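Local structure of cytochrome C (Marichromatium purpuratum 984, 5LO9) at residues Ala305-Tyr310 / Ser358-Leu363; Ala396-Ala399 / Cys405-Ala408; Pro423-Arg428 / Ala467-Ala472. The protein probably interconverts thiosulfate and tetrathionate as a TsdBA-type thiosulfate dehydrogenase, passing electrons along its four covalently bound hemes c. All blocks are in the same frame, centred on the assembly; numbering follows the deposited sequence.

How the contacts relate
Contact 1 belongs to the surroundings of heme c #4 (chain E), whereas contacts 2 and 3 share heme c #3 (chain F). The centres of contacts 2 and 3 lie 11 Å apart, and the two are in direct touch, H406 CG with L424 CD1 at 3.5 Å. Contact 1 stands apart: its centre is 34 Å from that of contact 2 and 29 Å from that of contact 3, with nearest atoms about 19 Å away in both cases. Thiosulfate is about 11 Å from the I360 side chain and about 14 Å from that of L424. The L424 side chain, which touches the heme of chain F, is only about 8 Å from another heme c, a proximity compatible with electron transfer between hemes.

Contact 1: residues Ala305-Tyr310 / Ser358-Leu363; sequences AAWVAY and SYIFWL. With HEC (heme c), chain E; EDO (1,2-ethanediol), chain B.
Y310 OH, at the end of the segment whose W307 packs on I360 and F361, has two polar partners: it donates to propionate oxygen O2A of heme c (chain E) at 2.7 Å and is also hydrogen-bonded to R326 NE. The propionate oxygen meets the tyrosine ring at its edge, and the heme is also hydrogen-bonded to R377 NH2. Four residues before Y310, A306 CB lies 3.5 Å from the other oxygen of that propionate, O1A. The contact between the segments themselves is apolar and centres on the W307 indole. With CG anti to the backbone N (chi1 -178°), W307 is directed at helix 351-363, where F361 CB sits over the indole face, 3.9 Å from the centroid of the six-membered ring and 14° off its normal: a CH-pi contact. The F361 ring then leans past the indole instead of stacking on it. The planes meet at 59°, and W307 NE1 lies at the phenyl edge, 3.5 Å from F361 CD2. I360 uses its CG2 branch, which approaches W307 CE3 obliquely at 3.7 Å. Helix 351-363 also packs on helix 256-269 through Y359, on V261 and A265. This pairing is consistent with the N- and C-terminal helix crossing of the class I cytochrome c fold, here around heme c #4. Y359 OH, from the helix side away from W307, is hydrogen-bonded to N294 O. T369 of the second subunit packs on W307, and Y310 of that subunit on F361.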
loop_
_atom_site.group_PDB
_atom_site.type_symbol
_atom_site.label_atom_id
_atom_site.label_comp_id
_atom_site.label_asym_id
_atom_site.label_seq_id
_atom_site.Cartn_x
_atom_site.Cartn_y
_atom_site.Cartn_z
ATOM N N ALA A 305 2.183 10.883 6.460
ATOM C CA ALA A 305 2.107 10.203 7.742
ATOM C C ALA A 305 1.098 9.076 7.715
ATOM O O ALA A 305 1.114 8.220 8.603
ATOM C CB ALA A 305 1.720 11.183 8.854
ATOM N N ALA A 306 0.226 9.062 6.714
ATOM C CA ALA A 306 -0.828 8.068 6.645
ATOM C C ALA A 306 -0.380 6.833 5.878
ATOM O O ALA A 306 -0.740 5.717 6.254
ATOM C CB ALA A 306 -2.066 8.672 5.988
ATOM N N TRP A 307 0.413 7.011 4.821
ATOM C CA TRP A 307 0.811 5.871 4.002
ATOM C C TRP A 307 1.426 4.745 4.828
ATOM O O TRP A 307 1.108 3.566 4.620
ATOM C CB TRP A 307 1.805 6.313 2.932
ATOM C CG TRP A 307 2.203 5.176 2.039
ATOM C CD1 TRP A 307 3.379 4.448 2.059
ATOM C CD2 TRP A 307 1.402 4.606 1.016
ATOM N NE1 TRP A 307 3.334 3.473 1.106
ATOM C CE2 TRP A 307 2.132 3.555 0.447
ATOM C CE3 TRP A 307 0.130 4.884 0.524
ATOM C CZ2 TRP A 307 1.638 2.802 -0.600
ATOM C CZ3 TRP A 307 -0.359 4.119 -0.514
ATOM C CH2 TRP A 307 0.385 3.094 -1.054
ATOM N N VAL A 308 2.308 5.087 5.774
ATOM C CA VAL A 308 3.052 4.082 6.535
ATOM C C VAL A 308 2.265 3.555 7.708
ATOM O O VAL A 308 2.782 2.725 8.462
ATOM C CB VAL A 308 4.379 4.625 7.098
ATOM C CG1 VAL A 308 5.340 5.032 5.976
ATOM C CG2 VAL A 308 4.113 5.844 8.048
ATOM N N ALA A 309 1.045 4.032 7.895
ATOM C CA ALA A 309 0.216 3.709 9.047
ATOM C C ALA A 309 -0.901 2.719 8.733
ATOM O O ALA A 309 -1.569 2.245 9.656
ATOM C CB ALA A 309 -0.413 4.997 9.600
ATOM N N TYR A 310 -1.153 2.438 7.459
ATOM C CA TYR A 310 -2.205 1.523 7.048
ATOM C C TYR A 310 -1.581 0.327 6.335
ATOM O O TYR A 310 -0.571 0.478 5.624
ATOM C CB TYR A 310 -3.215 2.205 6.114
ATOM C CG TYR A 310 -4.090 3.236 6.782
ATOM C CD1 TYR A 310 -5.391 2.938 7.166
ATOM C CD2 TYR A 310 -3.612 4.496 7.046
ATOM C CE1 TYR A 310 -6.183 3.882 7.785
ATOM C CE2 TYR A 310 -4.400 5.437 7.652
ATOM C CZ TYR A 310 -5.669 5.136 8.021
ATOM O OH TYR A 310 -6.420 6.106 8.636
ATOM N N SER A 358 -0.820 6.273 -5.778
ATOM C CA SER A 358 0.537 6.542 -6.247
ATOM C C SER A 358 1.044 7.884 -5.733
ATOM O O SER A 358 2.205 8.011 -5.311
ATOM C CB SER A 358 0.584 6.524 -7.770
ATOM O OG SER A 358 0.371 5.212 -8.261
ATOM N N TYR A 359 0.186 8.900 -5.773
ATOM C CA TYR A 359 0.573 10.212 -5.285
ATOM C C TYR A 359 0.898 10.137 -3.805
ATOM O O TYR A 359 1.933 10.650 -3.358
ATOM C CB TYR A 359 -0.557 11.209 -5.550
ATOM C CG TYR A 359 -0.347 12.561 -4.957
ATOM C CD1 TYR A 359 0.725 13.333 -5.332
ATOM C CD2 TYR A 359 -1.203 13.056 -3.995
ATOM C CE1 TYR A 359 0.937 14.562 -4.785
ATOM C CE2 TYR A 359 -0.998 14.306 -3.436
ATOM C CZ TYR A 359 0.073 15.055 -3.849
ATOM O OH TYR A 359 0.293 16.293 -3.298
ATOM N N ILE A 360 0.052 9.458 -3.031
ATOM C CA ILE A 360 0.284 9.401 -1.597
ATOM C C ILE A 360 1.556 8.634 -1.292
ATOM O O ILE A 360 2.297 8.980 -0.375
ATOM C CB ILE A 360 -0.924 8.779 -0.902
ATOM C CG1 ILE A 360 -2.132 9.718 -0.992
ATOM C CG2 ILE A 360 -0.591 8.490 0.511
ATOM C CD1 ILE A 360 -3.502 9.029 -0.736
ATOM N N PHE A 361 1.790 7.550 -2.016
ATOM C CA PHE A 361 3.010 6.765 -1.860
ATOM C C PHE A 361 4.217 7.634 -2.112
ATOM O O PHE A 361 5.175 7.638 -1.334
ATOM C CB PHE A 361 2.962 5.587 -2.853
ATOM C CG PHE A 361 4.264 4.796 -3.023
ATOM C CD1 PHE A 361 4.911 4.759 -4.252
ATOM C CD2 PHE A 361 4.769 4.018 -1.986
ATOM C CE1 PHE A 361 6.065 4.006 -4.418
ATOM C CE2 PHE A 361 5.922 3.252 -2.161
ATOM C CZ PHE A 361 6.572 3.254 -3.375
ATOM N N TRP A 362 4.177 8.397 -3.193
ATOM C CA TRP A 362 5.309 9.246 -3.529
ATOM C C TRP A 362 5.598 10.280 -2.436
ATOM O O TRP A 362 6.755 10.455 -2.033
ATOM C CB TRP A 362 5.039 9.921 -4.858
ATOM C CG TRP A 362 6.023 10.954 -5.179
ATOM C CD1 TRP A 362 7.329 10.763 -5.453
ATOM C CD2 TRP A 362 5.784 12.359 -5.299
ATOM N NE1 TRP A 362 7.930 11.957 -5.737
ATOM C CE2 TRP A 362 7.002 12.953 -5.656
ATOM C CE3 TRP A 362 4.664 13.162 -5.140
ATOM C CZ2 TRP A 362 7.139 14.306 -5.842
ATOM C CZ3 TRP A 362 4.795 14.499 -5.332
ATOM C CH2 TRP A 362 6.031 15.067 -5.673
ATOM N N LEU A 363 4.557 10.957 -1.917
ATOM C CA LEU A 363 4.791 11.946 -0.860
ATOM C C LEU A 363 5.492 11.336 0.337
ATOM O O LEU A 363 6.175 12.051 1.082
ATOM C CB LEU A 363 3.494 12.567 -0.383
ATOM C CG LEU A 363 2.761 13.457 -1.357
ATOM C CD1 LEU A 363 1.474 13.910 -0.733
ATOM C CD2 LEU A 363 3.647 14.635 -1.746
HETATM FE FE HEC E . -9.480 12.925 4.402
HETATM C CHA HEC E . -8.175 11.308 7.236
HETATM C CHB HEC E . -7.538 10.897 2.312
HETATM C CHC HEC E . -10.993 14.369 1.558
HETATM C CHD HEC E . -11.072 15.187 6.444
HETATM N NA HEC E . -8.107 11.396 4.734
HETATM C C1A HEC E . -7.743 10.900 5.911
HETATM C C2A HEC E . -6.758 9.801 5.807
HETATM C C3A HEC E . -6.559 9.679 4.373
HETATM C C4A HEC E . -7.444 10.714 3.784
HETATM C CMA HEC E . -5.641 8.736 3.684
HETATM C CAA HEC E . -6.100 9.046 6.933
HETATM C CBA HEC E . -5.099 9.965 7.626
HETATM C CGA HEC E . -4.291 9.220 8.675
HETATM O O1A HEC E . -3.226 9.757 9.055
HETATM O O2A HEC E . -4.711 8.119 9.145
HETATM N NB HEC E . -9.320 12.697 2.334
HETATM C C1B HEC E . -8.486 11.838 1.706
HETATM C C2B HEC E . -8.608 11.886 0.246
HETATM C C3B HEC E . -9.630 12.901 0.028
HETATM C C4B HEC E . -10.006 13.324 1.390
HETATM C CMB HEC E . -7.839 11.113 -0.765
HETATM C CAB HEC E . -10.173 13.362 -1.285
HETATM C CBB HEC E . -10.885 12.174 -1.932
HETATM N NC HEC E . -10.815 14.494 4.059
HETATM C C1C HEC E . -11.280 14.934 2.879
HETATM C C2C HEC E . -12.144 16.131 3.004
HETATM C C3C HEC E . -12.171 16.362 4.458
HETATM C C4C HEC E . -11.300 15.294 5.000
HETATM C CMC HEC E . -12.821 16.874 1.881
HETATM C CAC HEC E . -12.843 17.456 5.267
HETATM C CBC HEC E . -14.289 17.599 4.914
HETATM N ND HEC E . -9.603 13.172 6.469
HETATM C C1D HEC E . -10.291 14.126 7.076
HETATM C C2D HEC E . -10.182 14.064 8.545
HETATM C C3D HEC E . -9.321 12.900 8.823
HETATM C C4D HEC E . -9.041 12.438 7.436
HETATM C CMD HEC E . -10.860 15.002 9.483
HETATM C CAD HEC E . -8.836 12.330 10.144
HETATM C CBD HEC E . -9.942 11.929 11.143
HETATM C CGD HEC E . -10.926 10.811 10.738
HETATM O O1D HEC E . -11.573 10.831 9.648
HETATM O O2D HEC E . -11.108 9.873 11.562
HETATM C C1 EDO B . 1.251 19.084 -6.382
HETATM O O1 EDO B . 0.550 20.189 -5.850
HETATM C C2 EDO B . 2.261 18.590 -5.333
HETATM O O2 EDO B . 2.040 17.356 -4.608
#

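Contact 2: residues Ala396-Ala399 / Cys405-Ala408; sequences ALYA and CHGA. With HEC (heme c), chain F; EDO (1,2-ethanediol), chain Q.
Y398 meets H406 and G407 through its hydroxyl and is the residue of 396-399 that carries the contact. A chi1 of 180° sends its ring straight out from helix 391-401, far enough for the hydroxyl to reach the turn that follows the heme-binding motif. There Y398 OH donates to G407 O at 2.7 Å. The donor lies in the carbonyl plane, the C=O...donor angle is 150°, and the acceptor in turn lies in the plane of the phenol ring, at its edge. G407, with a positive phi of 96°, is the first residue to leave the helix that carries C405 and H406, so the tyrosine bonds the chain just where this helix ends. The Y398 hydroxyl OH also abuts H406, 3.2 Å from CB, and the two side chains cross at about a right angle. C402, C405 and H406 form the CXXCH signature of a c-type cytochrome, and C405 SG is bonded to CAC of heme c (chain F). H406 NE2 binds the heme FE at 2.1 Å, with M450 as the second axial ligand. The imidazole plane runs toward the meso carbon CHA, which places CE1 between two pyrrole nitrogens. Its ND1 is hydrogen-bonded to P422 O, a second-shell bond that helps to set the ring's rotation together with the iron bond and would be expected to strengthen NE2 as a donor to iron. From helix 391-401, the Y398 ring packs against V466 and I470 of helix 460-470, the turn after the heme-binding motif, and L424 and W425 of the loop after strand 418-421.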
loop_
_atom_site.group_PDB
_atom_site.type_symbol
_atom_site.label_atom_id
_atom_site.label_comp_id
_atom_site.label_asym_id
_atom_site.label_seq_id
_atom_site.Cartn_x
_atom_site.Cartn_y
_atom_site.Cartn_z
ATOM N N ALA A 396 -20.205 34.426 16.809
ATOM C CA ALA A 396 -19.494 35.699 16.814
ATOM C C ALA A 396 -18.123 35.540 16.191
ATOM O O ALA A 396 -17.745 36.292 15.280
ATOM C CB ALA A 396 -19.357 36.211 18.239
ATOM N N LEU A 397 -17.350 34.568 16.693
ATOM C CA LEU A 397 -16.023 34.308 16.151
ATOM C C LEU A 397 -16.064 34.060 14.641
ATOM O O LEU A 397 -15.269 34.634 13.887
ATOM C CB LEU A 397 -15.420 33.126 16.886
ATOM C CG LEU A 397 -15.003 33.411 18.311
ATOM C CD1 LEU A 397 -14.988 32.142 19.151
ATOM C CD2 LEU A 397 -13.587 34.019 18.298
ATOM N N TYR A 398 -17.005 33.217 14.178
ATOM C CA TYR A 398 -17.093 32.889 12.758
ATOM C C TYR A 398 -17.338 34.140 11.932
ATOM O O TYR A 398 -16.699 34.347 10.890
ATOM C CB TYR A 398 -18.199 31.855 12.527
ATOM C CG TYR A 398 -18.350 31.462 11.076
ATOM C CD1 TYR A 398 -17.765 30.308 10.570
ATOM C CD2 TYR A 398 -19.041 32.256 10.220
ATOM C CE1 TYR A 398 -17.866 29.992 9.242
ATOM C CE2 TYR A 398 -19.161 31.941 8.888
ATOM C CZ TYR A 398 -18.562 30.827 8.400
ATOM O OH TYR A 398 -18.679 30.551 7.065
ATOM N N ALA A 399 -18.224 35.017 12.417
ATOM C CA ALA A 399 -18.503 36.263 11.706
ATOM C C ALA A 399 -17.277 37.140 11.651
ATOM O O ALA A 399 -17.014 37.785 10.628
ATOM C CB ALA A 399 -19.613 37.027 12.398
ATOM N N CYS A 405 -14.190 34.506 3.956
ATOM C CA CYS A 405 -13.882 33.501 2.951
ATOM C C CYS A 405 -14.996 32.475 2.816
ATOM O O CYS A 405 -15.499 32.235 1.717
ATOM C CB CYS A 405 -12.586 32.796 3.328
ATOM S SG CYS A 405 -11.124 33.815 3.373
ATOM N N HIS A 406 -15.419 31.892 3.935
ATOM C CA HIS A 406 -16.378 30.813 3.880
ATOM C C HIS A 406 -17.823 31.276 3.737
ATOM O O HIS A 406 -18.690 30.424 3.505
ATOM C CB HIS A 406 -16.229 29.939 5.119
ATOM C CG HIS A 406 -14.937 29.196 5.140
ATOM N ND1 HIS A 406 -14.680 28.135 4.300
ATOM C CD2 HIS A 406 -13.817 29.370 5.879
ATOM C CE1 HIS A 406 -13.462 27.678 4.529
ATOM N NE2 HIS A 406 -12.914 28.412 5.481
ATOM N N GLY A 407 -18.104 32.570 3.866
ATOM C CA GLY A 407 -19.430 33.108 3.618
ATOM C C GLY A 407 -20.242 33.249 4.897
ATOM O O GLY A 407 -20.056 32.521 5.878
ATOM N N ALA A 408 -21.167 34.197 4.889
ATOM C CA ALA A 408 -21.983 34.432 6.074
ATOM C C ALA A 408 -22.828 33.215 6.432
ATOM O O ALA A 408 -23.106 32.963 7.616
ATOM C CB ALA A 408 -22.853 35.646 5.827
HETATM FE FE HEC F . -11.006 28.096 6.243
HETATM C CHA HEC F . -10.554 25.084 4.538
HETATM C CHB HEC F . -12.768 26.467 8.783
HETATM C CHC HEC F . -11.047 31.040 8.065
HETATM C CHD HEC F . -9.805 29.870 3.436
HETATM N NA HEC F . -11.576 26.122 6.595
HETATM C C1A HEC F . -11.321 25.072 5.799
HETATM C C2A HEC F . -11.903 23.814 6.340
HETATM C C3A HEC F . -12.532 24.215 7.584
HETATM C C4A HEC F . -12.277 25.680 7.640
HETATM C CMA HEC F . -13.252 23.317 8.543
HETATM C CAA HEC F . -11.860 22.416 5.812
HETATM C CBA HEC F . -13.304 21.929 5.658
HETATM C CGA HEC F . -13.721 21.685 4.233
HETATM O O1A HEC F . -12.887 21.862 3.332
HETATM O O2A HEC F . -14.902 21.324 4.042
HETATM N NB HEC F . -11.767 28.641 8.093
HETATM C C1B HEC F . -12.431 27.877 8.950
HETATM C C2B HEC F . -12.823 28.599 10.181
HETATM C C3B HEC F . -12.306 29.947 9.974
HETATM C C4B HEC F . -11.651 29.846 8.649
HETATM C CMB HEC F . -13.586 28.068 11.339
HETATM C CAB HEC F . -12.377 31.141 10.890
HETATM C CBB HEC F . -11.673 30.755 12.169
HETATM N NC HEC F . -10.529 30.091 5.829
HETATM C C1C HEC F . -10.612 31.107 6.676
HETATM C C2C HEC F . -10.257 32.406 6.082
HETATM C C3C HEC F . -9.892 32.077 4.717
HETATM C C4C HEC F . -10.119 30.609 4.669
HETATM C CMC HEC F . -10.293 33.738 6.755
HETATM C CAC HEC F . -9.466 32.952 3.567
HETATM C CBC HEC F . -8.323 33.883 3.795
HETATM N ND HEC F . -10.292 27.567 4.355
HETATM C C1D HEC F . -9.852 28.395 3.397
HETATM C C2D HEC F . -9.387 27.646 2.199
HETATM C C3D HEC F . -9.594 26.248 2.536
HETATM C C4D HEC F . -10.154 26.312 3.893
HETATM C CMD HEC F . -8.820 28.164 0.927
HETATM C CAD HEC F . -9.303 25.077 1.665
HETATM C CBD HEC F . -7.791 24.876 1.707
HETATM C CGD HEC F . -7.218 24.500 0.346
HETATM O O1D HEC F . -7.924 24.430 -0.676
HETATM O O2D HEC F . -6.004 24.288 0.268
HETATM C C1 EDO Q . -17.261 35.030 -0.484
HETATM O O1 EDO Q . -17.678 33.965 0.398
HETATM C C2 EDO Q . -15.969 35.749 -0.010
HETATM O O2 EDO Q . -15.313 36.591 -1.012
#

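Contact 3: residues Pro423-Arg428 / Ala467-Ala472; sequences PLWGPR and AAYINA. With HEC (heme c), chain F.
L424 and I470 meet at the heme side of this contact, and both are buried. L424 CD1 and I470 CD1 are 3.8 Å apart, and each residue also reaches heme c (chain F): I470 CD1 stands 3.6 Å from methyl CMB, and L424 sends its other branch, CD2, to within 3.8 Å of ring atom C3A. While CD1 of I470 serves the leucine and the heme, its CG2 turns back to the backbone oxygen of L424, with I470 CG2 and L424 O 3.8 Å apart. The L424 oxygen itself is hydrogen-bonded to R475 NH2. Helix 460-470 packs against helix 391-401 through Y469 on A395. Such a pair is consistent with the terminal helices of a class I cytochrome c domain, and the start of the loop that follows the hairpin strand 418-421 lies, through L424, against the heme beside them on the side of axial ligand H406. Farther from the porphyrin the contact is more open, and both W425 and Y469 are partly exposed. W425 has CG between its backbone N and carbonyl carbon (chi1 63°), which swings the indole toward the helix. It presents an edge to I470, with W425 CZ3 at 3.9 Å from I470 CG1. Y469 is met obliquely, W425 CH2 lying 3.8 Å from Y469 CE2; the planes stand at 82° with the ring centroids 5.6 Å apart, an oblique pair. H473 joins these two aromatics, stacked with W425 and edge-to-face with Y469. Beyond W425 the loop turns away from the helix to solvent-exposed P427 and R428, and R428 NE forms a salt bridge with D284.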
loop_
_atom_site.group_PDB
_atom_site.type_symbol
_atom_site.label_atom_id
_atom_site.label_comp_id
_atom_site.label_asym_id
_atom_site.label_seq_id
_atom_site.Cartn_x
_atom_site.Cartn_y
_atom_site.Cartn_z
ATOM N N PRO A 423 -17.438 25.231 1.112
ATOM C CA PRO A 423 -18.648 25.247 1.948
ATOM C C PRO A 423 -18.470 24.434 3.216
ATOM O O PRO A 423 -18.024 23.293 3.168
ATOM C CB PRO A 423 -19.701 24.583 1.053
ATOM C CG PRO A 423 -19.153 24.592 -0.286
ATOM C CD PRO A 423 -17.671 24.628 -0.199
ATOM N N LEU A 424 -18.898 24.997 4.340
ATOM C CA LEU A 424 -18.732 24.357 5.628
ATOM C C LEU A 424 -20.009 23.765 6.184
ATOM O O LEU A 424 -19.957 23.060 7.203
ATOM C CB LEU A 424 -18.163 25.358 6.627
ATOM C CG LEU A 424 -16.859 26.028 6.217
ATOM C CD1 LEU A 424 -16.374 26.885 7.404
ATOM C CD2 LEU A 424 -15.788 25.001 5.799
ATOM N N TRP A 425 -21.148 24.087 5.598
ATOM C CA TRP A 425 -22.386 23.381 5.898
ATOM C C TRP A 425 -23.335 23.589 4.726
ATOM O O TRP A 425 -22.987 24.215 3.719
ATOM C CB TRP A 425 -22.991 23.818 7.235
ATOM C CG TRP A 425 -23.418 25.272 7.356
ATOM C CD1 TRP A 425 -24.602 25.802 6.959
ATOM C CD2 TRP A 425 -22.678 26.356 7.950
ATOM N NE1 TRP A 425 -24.651 27.143 7.252
ATOM C CE2 TRP A 425 -23.484 27.511 7.857
ATOM C CE3 TRP A 425 -21.413 26.464 8.533
ATOM C CZ2 TRP A 425 -23.070 28.760 8.307
ATOM C CZ3 TRP A 425 -21.000 27.713 8.984
ATOM C CH2 TRP A 425 -21.835 28.846 8.867
ATOM N N GLY A 426 -24.522 23.017 4.838
ATOM C CA GLY A 426 -25.439 23.036 3.730
ATOM C C GLY A 426 -25.204 21.911 2.766
ATOM O O GLY A 426 -24.320 21.076 2.954
ATOM N N PRO A 427 -25.993 21.879 1.696
ATOM C CA PRO A 427 -26.018 20.700 0.812
ATOM C C PRO A 427 -24.760 20.471 -0.010
ATOM O O PRO A 427 -24.648 19.404 -0.623
ATOM C CB PRO A 427 -27.220 20.974 -0.103
ATOM C CG PRO A 427 -27.399 22.461 -0.051
ATOM C CD PRO A 427 -27.032 22.850 1.342
ATOM N N ARG A 428 -23.831 21.421 -0.080
ATOM C CA ARG A 428 -22.597 21.215 -0.828
ATOM C C ARG A 428 -21.374 21.028 0.075
ATOM O O ARG A 428 -20.237 21.111 -0.399
ATOM C CB ARG A 428 -22.374 22.378 -1.782
ATOM C CG ARG A 428 -23.603 22.769 -2.529
ATOM C CD ARG A 428 -24.107 21.697 -3.400
ATOM N NE ARG A 428 -23.164 21.350 -4.436
ATOM C CZ ARG A 428 -23.165 20.168 -5.030
ATOM N NH1 ARG A 428 -24.064 19.258 -4.660
ATOM N NH2 ARG A 428 -22.271 19.895 -5.973
ATOM N N ALA A 467 -16.059 25.488 16.177
ATOM C CA ALA A 467 -16.314 24.158 15.646
ATOM C C ALA A 467 -17.730 23.714 15.965
ATOM O O ALA A 467 -18.434 23.171 15.100
ATOM C CB ALA A 467 -15.297 23.173 16.205
ATOM N N ALA A 468 -18.176 23.962 17.198
ATOM C CA ALA A 468 -19.548 23.633 17.561
ATOM C C ALA A 468 -20.567 24.483 16.793
ATOM O O ALA A 468 -21.639 23.980 16.440
ATOM C CB ALA A 468 -19.724 23.758 19.060
ATOM N N TYR A 469 -20.263 25.759 16.507
ATOM C CA TYR A 469 -21.192 26.540 15.689
ATOM C C TYR A 469 -21.325 25.945 14.287
ATOM O O TYR A 469 -22.432 25.705 13.806
ATOM C CB TYR A 469 -20.748 28.002 15.607
ATOM C CG TYR A 469 -21.489 28.849 14.568
ATOM C CD1 TYR A 469 -22.798 29.226 14.747
ATOM C CD2 TYR A 469 -20.873 29.282 13.429
ATOM C CE1 TYR A 469 -23.490 30.018 13.804
ATOM C CE2 TYR A 469 -21.565 30.075 12.477
ATOM C CZ TYR A 469 -22.866 30.429 12.688
ATOM O OH TYR A 469 -23.534 31.200 11.765
ATOM N N ILE A 470 -20.202 25.702 13.618
ATOM C CA ILE A 470 -20.203 25.165 12.252
ATOM C C ILE A 470 -20.965 23.848 12.184
ATOM O O ILE A 470 -21.822 23.634 11.317
ATOM C CB ILE A 470 -18.754 24.962 11.779
ATOM C CG1 ILE A 470 -18.173 26.257 11.274
ATOM C CG2 ILE A 470 -18.658 23.876 10.690
ATOM C CD1 ILE A 470 -16.613 26.218 11.177
ATOM N N ASN A 471 -20.612 22.916 13.055
ATOM C CA ASN A 471 -21.130 21.571 12.942
ATOM C C ASN A 471 -22.484 21.398 13.613
ATOM O O ASN A 471 -22.904 20.269 13.868
ATOM C CB ASN A 471 -20.097 20.591 13.495
ATOM C CG ASN A 471 -18.961 20.351 12.507
ATOM O OD1 ASN A 471 -19.179 20.362 11.277
ATOM N ND2 ASN A 471 -17.742 20.130 13.028
ATOM N N ALA A 472 -23.181 22.488 13.896
ATOM C CA ALA A 472 -24.540 22.402 14.381
ATOM C C ALA A 472 -25.531 22.826 13.314
ATOM O O ALA A 472 -26.702 23.042 13.609
ATOM C CB ALA A 472 -24.682 23.227 15.651
HETATM FE FE HEC F . -11.006 28.096 6.243
HETATM C CHA HEC F . -10.554 25.084 4.538
HETATM C CHB HEC F . -12.768 26.467 8.783
HETATM C CHC HEC F . -11.047 31.040 8.065
HETATM C CHD HEC F . -9.805 29.870 3.436
HETATM N NA HEC F . -11.576 26.122 6.595
HETATM C C1A HEC F . -11.321 25.072 5.799
HETATM C C2A HEC F . -11.903 23.814 6.340
HETATM C C3A HEC F . -12.532 24.215 7.584
HETATM C C4A HEC F . -12.277 25.680 7.640
HETATM C CMA HEC F . -13.252 23.317 8.543
HETATM C CAA HEC F . -11.860 22.416 5.812
HETATM C CBA HEC F . -13.304 21.929 5.658
HETATM C CGA HEC F . -13.721 21.685 4.233
HETATM O O1A HEC F . -12.887 21.862 3.332
HETATM O O2A HEC F . -14.902 21.324 4.042
HETATM N NB HEC F . -11.767 28.641 8.093
HETATM C C1B HEC F . -12.431 27.877 8.950
HETATM C C2B HEC F . -12.823 28.599 10.181
HETATM C C3B HEC F . -12.306 29.947 9.974
HETATM C C4B HEC F . -11.651 29.846 8.649
HETATM C CMB HEC F . -13.586 28.068 11.339
HETATM C CAB HEC F . -12.377 31.141 10.890
HETATM C CBB HEC F . -11.673 30.755 12.169
HETATM N NC HEC F . -10.529 30.091 5.829
HETATM C C1C HEC F . -10.612 31.107 6.676
HETATM C C2C HEC F . -10.257 32.406 6.082
HETATM C C3C HEC F . -9.892 32.077 4.717
HETATM C C4C HEC F . -10.119 30.609 4.669
HETATM C CMC HEC F . -10.293 33.738 6.755
HETATM C CAC HEC F . -9.466 32.952 3.567
HETATM C CBC HEC F . -8.323 33.883 3.795
HETATM N ND HEC F . -10.292 27.567 4.355
HETATM C C1D HEC F . -9.852 28.395 3.397
HETATM C C2D HEC F . -9.387 27.646 2.199
HETATM C C3D HEC F . -9.594 26.248 2.536
HETATM C C4D HEC F . -10.154 26.312 3.893
HETATM C CMD HEC F . -8.820 28.164 0.927
HETATM C CAD HEC F . -9.303 25.077 1.665
HETATM C CBD HEC F . -7.791 24.876 1.707
HETATM C CGD HEC F . -7.218 24.500 0.346
HETATM O O1D HEC F . -7.924 24.430 -0.676
HETATM O O2D HEC F . -6.004 24.288 0.268
#